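Local coordinates for protein beta-mannosidase (PDB 4CVU) that probably hydrolyses terminal beta-linked mannose residues from the non-reducing ends of mannosides, as a fungal glycoside hydrolase of family 2, at residues 381-386 / 699-704. Sequence-based numbering, arbitrary orientation.
Sequences EFYAKG and RQLGSL. With CD (cadmium ion), chain U.
Parallel pairing of Ala384, Lys385 and Gly386 with Gly702, Ser703 and Leu704 joins strands 380-389 and 702-705, consistent with first and last strands closing the (beta/alpha)8 barrel of family 2. Backbone bonds alternate: Ala384 N to Leu701 O (3.0 Å), Ser703 N to Ala384 O, then Gly386 N to Ser703 O. Gly386 suits its place because residues with a CB seldom adopt its backbone (phi 170°, psi -139°); Leu704 CD2 packs against it.

On the side facing helix 664-692, the Tyr383 ring lies beneath the Leu701–Gly702 peptide, and Gly702 CA makes a CH-pi contact 4.0 Å from its centroid. With CG anti to the backbone N (chi1 -161°), the Tyr383 OH reaches Gln700 OE1 in a short but weak bond (2.6 Å). Gln700, bent at chi2, also clasps Gly702, its OE1 accepting from Gly702 N (3.1 Å) and NE2 donating to Gly702 O (2.8 Å). Replacing Tyr383 by an alanine would probably strip Gly702 of its aromatic floor and leave Gln700 OE1 without its hydroxyl partner.

Ahead of this pairing, Glu381, extended beyond CG, accepts on OE1 a salt bridge from Arg699 NH2 (3.1 Å), in the guanidinium plane; Arg699 NH1 bonds Ser694 O. The Glu381 carboxylate grips cadmium unequally, through OE2 (2.2 Å) and OE1 (2.7 Å); three waters complete the metal's ligands. Sharing OE1 between metal and arginine probably offsets the carboxylate's charge and fixes its rotation.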
ATOM      1  N   GLU A 381      -4.640  42.549 -27.933  1.00 44.18           N
ATOM      2  CA  GLU A 381      -3.704  41.422 -27.902  1.00 42.64           C
ATOM      3  C   GLU A 381      -3.165  41.191 -26.501  1.00 42.05           C
ATOM      4  O   GLU A 381      -2.901  42.149 -25.763  1.00 40.04           O
ATOM      5  CB  GLU A 381      -2.510  41.735 -28.804  1.00 42.48           C
ATOM      6  CG  GLU A 381      -2.824  41.539 -30.240  1.00 42.84           C
ATOM      7  CD  GLU A 381      -1.691  41.943 -31.171  1.00 43.13           C
ATOM      8  OE1 GLU A 381      -0.525  42.044 -30.789  1.00 41.60           O
ATOM      9  OE2 GLU A 381      -1.992  42.129 -32.331  1.00 45.62           O
ATOM     10  N   PHE A 382      -2.961  39.922 -26.126  1.00 40.12           N
ATOM     11  CA  PHE A 382      -2.256  39.631 -24.893  1.00 40.18           C
ATOM     12  C   PHE A 382      -1.403  38.374 -25.051  1.00 39.70           C
ATOM     13  O   PHE A 382      -1.698  37.528 -25.918  1.00 39.83           O
ATOM     14  CB  PHE A 382      -3.246  39.468 -23.737  1.00 39.83           C
ATOM     15  CG  PHE A 382      -4.158  38.291 -23.904  1.00 40.29           C
ATOM     16  CD1 PHE A 382      -5.327  38.409 -24.609  1.00 38.92           C
ATOM     17  CD2 PHE A 382      -3.798  37.042 -23.390  1.00 38.13           C
ATOM     18  CE1 PHE A 382      -6.152  37.313 -24.785  1.00 39.41           C
ATOM     19  CE2 PHE A 382      -4.623  35.949 -23.556  1.00 38.55           C
ATOM     20  CZ  PHE A 382      -5.797  36.078 -24.260  1.00 39.05           C
ATOM     21  N   TYR A 383      -0.364  38.255 -24.228  1.00 38.91           N
ATOM     22  CA  TYR A 383       0.462  37.049 -24.222  1.00 38.11           C
ATOM     23  C   TYR A 383      -0.228  35.978 -23.356  1.00 37.58           C
ATOM     24  O   TYR A 383      -0.383  36.196 -22.151  1.00 37.33           O
ATOM     25  CB  TYR A 383       1.865  37.311 -23.653  1.00 38.72           C
ATOM     26  CG  TYR A 383       2.820  36.212 -24.073  1.00 38.46           C
ATOM     27  CD1 TYR A 383       2.891  35.024 -23.369  1.00 39.42           C
ATOM     28  CD2 TYR A 383       3.583  36.342 -25.223  1.00 38.99           C
ATOM     29  CE1 TYR A 383       3.717  33.988 -23.777  1.00 39.67           C
ATOM     30  CE2 TYR A 383       4.412  35.314 -25.640  1.00 41.33           C
ATOM     31  CZ  TYR A 383       4.467  34.132 -24.919  1.00 40.34           C
ATOM     32  OH  TYR A 383       5.264  33.080 -25.321  1.00 40.79           O
ATOM     33  N   ALA A 384      -0.630  34.860 -23.951  1.00 35.73           N
ATOM     34  CA  ALA A 384      -1.292  33.788 -23.170  1.00 35.63           C
ATOM     35  C   ALA A 384      -0.249  32.980 -22.421  1.00 34.27           C
ATOM     36  O   ALA A 384       0.830  32.710 -22.948  1.00 33.20           O
ATOM     37  CB  ALA A 384      -2.109  32.903 -24.075  1.00 35.73           C
ATOM     38  N   LYS A 385      -0.542  32.664 -21.160  1.00 32.86           N
ATOM     39  CA  LYS A 385       0.400  31.965 -20.328  1.00 33.43           C
ATOM     40  C   LYS A 385      -0.401  30.895 -19.598  1.00 33.59           C
ATOM     41  O   LYS A 385      -1.401  31.226 -19.005  1.00 32.99           O
ATOM     42  CB  LYS A 385       1.023  32.930 -19.334  1.00 34.45           C
ATOM     43  CG  LYS A 385       1.875  34.060 -19.951  1.00 35.49           C
ATOM     44  CD  LYS A 385       2.520  34.981 -18.914  1.00 35.95           C
ATOM     45  CE  LYS A 385       1.461  35.614 -18.007  1.00 37.59           C
ATOM     46  NZ  LYS A 385       1.965  36.663 -17.085  1.00 37.37           N
ATOM     47  N   GLY A 386      -0.005  29.641 -19.703  1.00 33.35           N
ATOM     48  CA  GLY A 386      -0.665  28.588 -18.923  1.00 34.74           C
ATOM     49  C   GLY A 386      -0.248  27.204 -19.365  1.00 34.95           C
ATOM     50  O   GLY A 386       0.967  26.958 -19.593  1.00 33.28           O
ATOM     51  N   ARG A 699       6.484  37.367 -33.676  1.00 42.19           N
ATOM     52  CA  ARG A 699       5.531  38.016 -32.805  1.00 41.25           C
ATOM     53  C   ARG A 699       4.733  36.933 -32.080  1.00 39.21           C
ATOM     54  O   ARG A 699       3.585  36.741 -32.342  1.00 38.33           O
ATOM     55  CB  ARG A 699       4.599  38.961 -33.559  1.00 41.94           C
ATOM     56  CG  ARG A 699       4.228  40.192 -32.763  1.00 42.06           C
ATOM     57  CD  ARG A 699       3.327  39.822 -31.624  1.00 42.89           C
ATOM     58  NE  ARG A 699       2.587  40.906 -31.035  1.00 43.93           N
ATOM     59  CZ  ARG A 699       3.031  41.678 -30.065  1.00 43.89           C
ATOM     60  NH1 ARG A 699       4.256  41.560 -29.629  1.00 45.16           N
ATOM     61  NH2 ARG A 699       2.236  42.583 -29.553  1.00 45.64           N
ATOM     62  N   GLN A 700       5.451  36.132 -31.340  1.00 37.86           N
ATOM     63  CA  GLN A 700       4.894  35.009 -30.616  1.00 37.51           C
ATOM     64  C   GLN A 700       3.989  35.494 -29.460  1.00 38.02           C
ATOM     65  O   GLN A 700       4.379  36.354 -28.714  1.00 38.59           O
ATOM     66  CB  GLN A 700       6.066  34.168 -30.109  1.00 38.10           C
ATOM     67  CG  GLN A 700       5.840  32.660 -30.024  1.00 37.23           C
ATOM     68  CD  GLN A 700       5.202  32.266 -28.716  1.00 37.32           C
ATOM     69  OE1 GLN A 700       4.941  33.108 -27.894  1.00 38.00           O
ATOM     70  NE2 GLN A 700       4.978  30.978 -28.518  1.00 36.53           N
ATOM     71  N   LEU A 701       2.813  34.887 -29.263  1.00 37.47           N
ATOM     72  CA  LEU A 701       1.893  35.374 -28.232  1.00 36.17           C
ATOM     73  C   LEU A 701       1.249  34.322 -27.321  1.00 36.47           C
ATOM     74  O   LEU A 701       0.128  34.550 -26.828  1.00 36.05           O
ATOM     75  CB  LEU A 701       0.791  36.231 -28.849  1.00 37.27           C
ATOM     76  CG  LEU A 701       1.189  37.588 -29.442  1.00 37.40           C
ATOM     77  CD1 LEU A 701      -0.081  38.268 -29.982  1.00 38.32           C
ATOM     78  CD2 LEU A 701       1.834  38.502 -28.456  1.00 38.61           C
ATOM     79  N   GLY A 702       1.948  33.211 -27.048  1.00 35.38           N
ATOM     80  CA  GLY A 702       1.396  32.229 -26.132  1.00 34.58           C
ATOM     81  C   GLY A 702       2.278  31.074 -25.754  1.00 34.30           C
ATOM     82  O   GLY A 702       3.076  30.599 -26.567  1.00 33.70           O
ATOM     83  N   SER A 703       2.120  30.628 -24.490  1.00 33.14           N
ATOM     84  CA  SER A 703       2.790  29.470 -23.967  1.00 32.37           C
ATOM     85  C   SER A 703       1.822  28.674 -23.136  1.00 33.22           C
ATOM     86  O   SER A 703       1.414  29.160 -22.055  1.00 33.39           O
ATOM     87  CB  SER A 703       3.925  29.895 -23.072  1.00 32.59           C
ATOM     88  OG  SER A 703       4.551  28.785 -22.452  1.00 31.98           O
ATOM     89  N   LEU A 704       1.473  27.479 -23.615  1.00 32.26           N
ATOM     90  CA  LEU A 704       0.672  26.513 -22.816  1.00 33.14           C
ATOM     91  C   LEU A 704       1.427  25.209 -22.713  1.00 33.34           C
ATOM     92  O   LEU A 704       1.415  24.383 -23.631  1.00 34.82           O
ATOM     93  CB  LEU A 704      -0.708  26.275 -23.449  1.00 32.55           C
ATOM     94  CG  LEU A 704      -1.559  27.493 -23.800  1.00 32.63           C
ATOM     95  CD1 LEU A 704      -2.844  27.108 -24.525  1.00 32.95           C
ATOM     96  CD2 LEU A 704      -1.882  28.336 -22.591  1.00 32.83           C
TER
HETATM   97 CD    CD U1016      -0.092  42.409 -33.446  1.00 59.53          CD
HETATM   98  O   HOH W   1      -2.586  35.328 -27.538  1.00 41.58           O
HETATM   99  O   HOH W   2       1.926  43.729 -33.182  1.00 37.40           O
HETATM  100  O   HOH W   3       0.427  39.993 -33.923  1.00 33.79           O
HETATM  101  O   HOH W   4      -1.225  43.471 -35.514  1.00 36.86           O